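Local coordinates for Alr4995 protein (Nostoc sp., PDB 6LRF) that works as a bifunctional enzyme, joining an arginine dihydrolase and an ornithine cyclodeaminase in a single chain, probably carrying arginine through ornithine to proline, at residues Arg286-Glu291 with Glu345-Leu350; Gly298-Ala303 with Ser329-Lys334. One frame throughout, in Å; residues are numbered along the deposited sequence.

Contact 1: residues Arg286-Glu291 with Glu345-Leu350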
# COMPACT_ATOMS: atom_id res chain seq x y z
N ARG B 286 -28.83 21.88 28.42
CA ARG B 286 -29.70 20.73 28.53
C ARG B 286 -29.02 19.72 29.45
O ARG B 286 -27.83 19.46 29.31
CB ARG B 286 -29.97 20.14 27.15
CG ARG B 286 -31.02 19.07 27.08
CD ARG B 286 -31.46 18.90 25.64
NE ARG B 286 -32.17 17.64 25.43
CZ ARG B 286 -32.87 17.37 24.33
NH1 ARG B 286 -32.94 18.28 23.36
NH2 ARG B 286 -33.49 16.20 24.19
N ILE B 287 -29.74 19.17 30.41
CA ILE B 287 -29.16 18.13 31.23
C ILE B 287 -29.54 16.76 30.64
O ILE B 287 -30.70 16.51 30.32
CB ILE B 287 -29.61 18.25 32.70
CG1 ILE B 287 -28.98 19.50 33.33
CG2 ILE B 287 -29.22 17.00 33.49
CD1 ILE B 287 -29.45 19.77 34.76
N ILE B 288 -28.55 15.91 30.44
CA ILE B 288 -28.83 14.56 29.95
C ILE B 288 -28.42 13.54 31.00
O ILE B 288 -27.62 13.82 31.90
CB ILE B 288 -28.11 14.28 28.61
CG1 ILE B 288 -26.60 14.47 28.76
CG2 ILE B 288 -28.64 15.18 27.51
CD1 ILE B 288 -25.83 13.17 28.89
N ARG B 289 -28.98 12.34 30.91
CA ARG B 289 -28.59 11.26 31.80
C ARG B 289 -28.03 10.10 30.98
O ARG B 289 -28.54 9.79 29.90
CB ARG B 289 -29.79 10.82 32.65
CG ARG B 289 -29.50 9.76 33.71
CD ARG B 289 -30.74 9.54 34.56
NE ARG B 289 -30.65 8.34 35.39
CZ ARG B 289 -30.10 8.32 36.60
NH1 ARG B 289 -29.57 9.44 37.11
NH2 ARG B 289 -30.06 7.19 37.30
N ILE B 290 -26.96 9.48 31.47
CA ILE B 290 -26.38 8.31 30.81
C ILE B 290 -26.18 7.21 31.87
O ILE B 290 -25.71 7.48 32.96
CB ILE B 290 -25.05 8.66 30.10
CG1 ILE B 290 -24.44 7.43 29.45
CG2 ILE B 290 -24.06 9.31 31.05
CD1 ILE B 290 -25.20 6.98 28.22
N GLU B 291 -26.60 5.98 31.54
CA GLU B 291 -26.51 4.84 32.46
C GLU B 291 -25.77 3.65 31.82
O GLU B 291 -25.83 3.45 30.61
CB GLU B 291 -27.90 4.37 32.88
CG GLU B 291 -28.59 5.18 33.95
CD GLU B 291 -29.89 4.51 34.43
OE1 GLU B 291 -30.18 3.39 33.97
OE2 GLU B 291 -30.60 5.10 35.28
N GLU B 345 -26.95 18.91 16.72
CA GLU B 345 -25.90 18.03 16.24
C GLU B 345 -25.38 17.15 17.40
O GLU B 345 -25.20 15.94 17.26
CB GLU B 345 -24.79 18.84 15.61
CG GLU B 345 -23.77 18.02 14.86
CD GLU B 345 -24.03 17.94 13.36
OE1 GLU B 345 -24.45 18.97 12.76
OE2 GLU B 345 -23.81 16.85 12.79
N ILE B 346 -25.17 17.78 18.56
CA ILE B 346 -24.70 17.08 19.75
C ILE B 346 -25.70 16.05 20.24
O ILE B 346 -25.35 14.90 20.49
CB ILE B 346 -24.39 18.07 20.90
CG1 ILE B 346 -23.17 18.94 20.55
CG2 ILE B 346 -24.18 17.34 22.22
CD1 ILE B 346 -23.05 20.20 21.40
N ILE B 347 -26.95 16.47 20.39
CA ILE B 347 -27.99 15.57 20.89
C ILE B 347 -28.19 14.38 19.94
O ILE B 347 -28.42 13.25 20.39
CB ILE B 347 -29.30 16.34 21.11
CG1 ILE B 347 -29.08 17.44 22.15
CG2 ILE B 347 -30.42 15.40 21.55
CD1 ILE B 347 -28.57 16.92 23.47
N SER B 348 -28.07 14.61 18.63
CA SER B 348 -28.16 13.52 17.66
C SER B 348 -27.08 12.48 17.91
O SER B 348 -27.34 11.28 17.85
CB SER B 348 -28.05 14.04 16.23
OG SER B 348 -29.19 14.81 15.89
N LEU B 349 -25.87 12.92 18.21
CA LEU B 349 -24.79 11.99 18.50
C LEU B 349 -25.05 11.26 19.83
O LEU B 349 -24.88 10.04 19.93
CB LEU B 349 -23.44 12.73 18.50
CG LEU B 349 -23.04 13.34 17.15
CD1 LEU B 349 -21.91 14.37 17.28
CD2 LEU B 349 -22.64 12.25 16.14
N LEU B 350 -25.49 12.00 20.85
CA LEU B 350 -25.70 11.42 22.17
C LEU B 350 -26.87 10.42 22.21
O LEU B 350 -26.84 9.46 22.98
CB LEU B 350 -25.94 12.52 23.19
CG LEU B 350 -24.73 13.38 23.53
CD1 LEU B 350 -25.08 14.43 24.59
CD2 LEU B 350 -23.57 12.50 23.96

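Contact 2: residues Gly298-Ala303 with Ser329-Lys334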
# COMPACT_ATOMS: atom_id res chain seq x y z
N GLY B 298 -15.89 3.17 28.65
CA GLY B 298 -15.50 4.45 28.08
C GLY B 298 -16.66 5.17 27.41
O GLY B 298 -16.47 6.12 26.64
N LEU B 299 -17.88 4.70 27.69
CA LEU B 299 -19.08 5.32 27.17
C LEU B 299 -19.16 6.80 27.58
O LEU B 299 -19.37 7.67 26.74
CB LEU B 299 -20.32 4.56 27.65
CG LEU B 299 -21.67 4.91 27.02
CD1 LEU B 299 -21.58 4.82 25.51
CD2 LEU B 299 -22.74 3.95 27.55
N ILE B 300 -18.94 7.06 28.87
CA ILE B 300 -18.98 8.43 29.38
C ILE B 300 -17.96 9.27 28.63
O ILE B 300 -18.22 10.42 28.28
CB ILE B 300 -18.72 8.48 30.92
CG1 ILE B 300 -18.81 9.92 31.43
CG2 ILE B 300 -17.38 7.88 31.30
CD1 ILE B 300 -20.18 10.50 31.35
N ASN B 301 -16.82 8.66 28.34
CA ASN B 301 -15.67 9.37 27.78
C ASN B 301 -15.92 9.69 26.30
O ASN B 301 -15.58 10.77 25.82
CB ASN B 301 -14.39 8.53 28.02
CG ASN B 301 -13.26 8.89 27.07
OD1 ASN B 301 -12.88 10.06 26.96
ND2 ASN B 301 -12.71 7.88 26.40
N ARG B 302 -16.56 8.77 25.59
CA ARG B 302 -16.93 9.03 24.20
C ARG B 302 -18.00 10.12 24.09
O ARG B 302 -17.95 10.93 23.17
CB ARG B 302 -17.43 7.75 23.54
CG ARG B 302 -16.32 6.84 23.02
CD ARG B 302 -16.87 5.51 22.52
NE ARG B 302 -17.38 4.69 23.63
CZ ARG B 302 -17.88 3.46 23.50
NH1 ARG B 302 -18.31 2.81 24.57
NH2 ARG B 302 -17.94 2.89 22.30
N ALA B 303 -18.94 10.14 25.03
CA ALA B 303 -19.97 11.17 25.06
C ALA B 303 -19.36 12.56 25.25
O ALA B 303 -19.68 13.50 24.52
CB ALA B 303 -20.96 10.89 26.15
N SER B 329 -23.71 2.04 36.46
CA SER B 329 -23.42 3.36 37.01
C SER B 329 -24.29 4.36 36.27
O SER B 329 -24.84 4.04 35.20
CB SER B 329 -21.93 3.70 36.87
OG SER B 329 -21.16 2.96 37.80
N ALA B 330 -24.45 5.55 36.83
CA ALA B 330 -25.26 6.59 36.19
C ALA B 330 -24.59 7.94 36.35
O ALA B 330 -24.03 8.24 37.39
CB ALA B 330 -26.66 6.63 36.78
N ALA B 331 -24.65 8.75 35.30
CA ALA B 331 -24.12 10.10 35.39
C ALA B 331 -25.11 11.13 34.82
O ALA B 331 -25.86 10.84 33.89
CB ALA B 331 -22.78 10.19 34.67
N GLU B 332 -25.14 12.32 35.41
CA GLU B 332 -25.94 13.40 34.87
C GLU B 332 -24.99 14.48 34.41
O GLU B 332 -24.06 14.86 35.13
CB GLU B 332 -26.96 13.91 35.88
CG GLU B 332 -28.23 13.06 35.87
CD GLU B 332 -29.14 13.27 37.09
OE1 GLU B 332 -28.98 14.29 37.79
OE2 GLU B 332 -30.01 12.40 37.33
N VAL B 333 -25.19 14.93 33.18
CA VAL B 333 -24.24 15.83 32.53
C VAL B 333 -25.00 17.03 31.97
O VAL B 333 -25.99 16.88 31.27
CB VAL B 333 -23.48 15.10 31.39
CG1 VAL B 333 -22.53 16.04 30.67
CG2 VAL B 333 -22.69 13.89 31.95
N LYS B 334 -24.54 18.24 32.29
CA LYS B 334 -25.12 19.42 31.68
C LYS B 334 -24.35 19.70 30.39
O LYS B 334 -23.14 19.86 30.41
CB LYS B 334 -25.07 20.63 32.62
CG LYS B 334 -25.87 21.84 32.15
CD LYS B 334 -25.82 22.98 33.17
CE LYS B 334 -24.42 23.57 33.31
NZ LYS B 334 -24.03 24.34 32.10

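Contact 1: residues Arg286-Glu291 with Glu345-Leu350
Arg286, Ile288, Ile347 and Leu350 meet where a helix lies on one face of a mixed beta sheet, in a beta-alpha-beta-beta-alpha unit whose two longer helices cover one face of the sheet. Strand 280-292 and helix 340-352 run nearly parallel here: the axes of their short segments make an angle of 13° and approach to 11.5 Å, a gap that side chains fill.

The apolar part is built from branch ends. Ile288 divides its contacts between two residues one helical turn apart, its CG2 facing Ile347 CD1 at 4.4 Å and its CG1 facing Leu350 CD1 at the same 4.4 Å. All three residues are buried.

The second kind of contact is an arginine whose methylene chain and guanidinium face pack against an isoleucine. Arg286 has CG anti to the backbone N (chi1 -171°) and an extended chain to NE, which carries it across Ile347 at a slant. Its CD lies 4.1 Å from Ile347 CD1, and Ile347 CG2 sits 3.9 Å above one face of the guanidinium, offset toward the rim. NH2 also faces Asp357 in a long, weak ion pair. With an alanine here, Ile347 would probably lose the lid over its CG2 and CD1, and Asp357 this distant positive partner.

Charged pairing occupies the strand's other face. Arg289 forms a salt bridge through NH1 with Glu332 of the adjoining strand, while its NE, at 3.2 Å, and NH2, at 3.0 Å, both grip Glu291 OE2, side-on and from the carboxylate's anti side.

Contact 2: residues Gly298-Ala303 with Ser329-Lys334
The earlier helix of the beta-alpha-beta-beta-alpha unit rests its first turn on the sheet, with Ile300 reaching down to Ala331 and Val333 of strand 329-337. A single isoleucine branch makes the contact, and the buried area is accordingly small, 73 Å² over both segments.

Ile300 and Ala331 are the nearest backbone positions, with their CA atoms 8.1 Å apart, and the isoleucine chain bridges that distance. CG1 stands anti to the backbone N (chi1 -178°), and the further turn at chi2, 67°, delivers CD1 to the sheet. That one methyl touches two residues of alternate strand positions, which therefore share a face: Ala331 CB at 4.2 Å and Val333 CG2 at 4.3 Å. All three residues are buried, and the interaction is wholly apolar. Ala331 is also met by Leu294 from the short helix 294-297, while Ile300 packs in addition against Leu295 of the second subunit, so that the start of this helix lies between the sheet and a subunit interface.

How the helix begins is itself instructive. Gly298 separates helix 294-297 from helix 299-310 with a positive phi of 70°, a value that favours glycine, and it serves as the N-cap of the second helix. Ser297 OG hydrogen-bonds Leu299 N at the same junction. The carbonyl of Gly298 is taken up by the first turn, receiving Arg302 N at 2.9 Å; the side chain of Arg302 folds back so that its NE makes a weak, 3.5 Å bond to that same Gly298 O, which lies in the guanidinium plane.

Followed from the N terminus, the chain lays down strand 280-292, turns through helices 294-297 and 299-310, crosses strands 313-320 and 329-337, and ends the unit with helix 340-352. Contact 2, between 298-303 and 329-334, closes the inner loop; contact 1, between 286-291 and 345-350, closes the outer one around it, so the two nest. Their strands are antiparallel neighbours, probably hydrogen-bonded through Ile288 N to Val333 O and Ile290 O to Ala331 N. Above the sheet the helices also touch, Leu350 on Ala303. Two helices set on one face of a shared sheet thus illustrate a two-layer arrangement of helices on a mixed sheet.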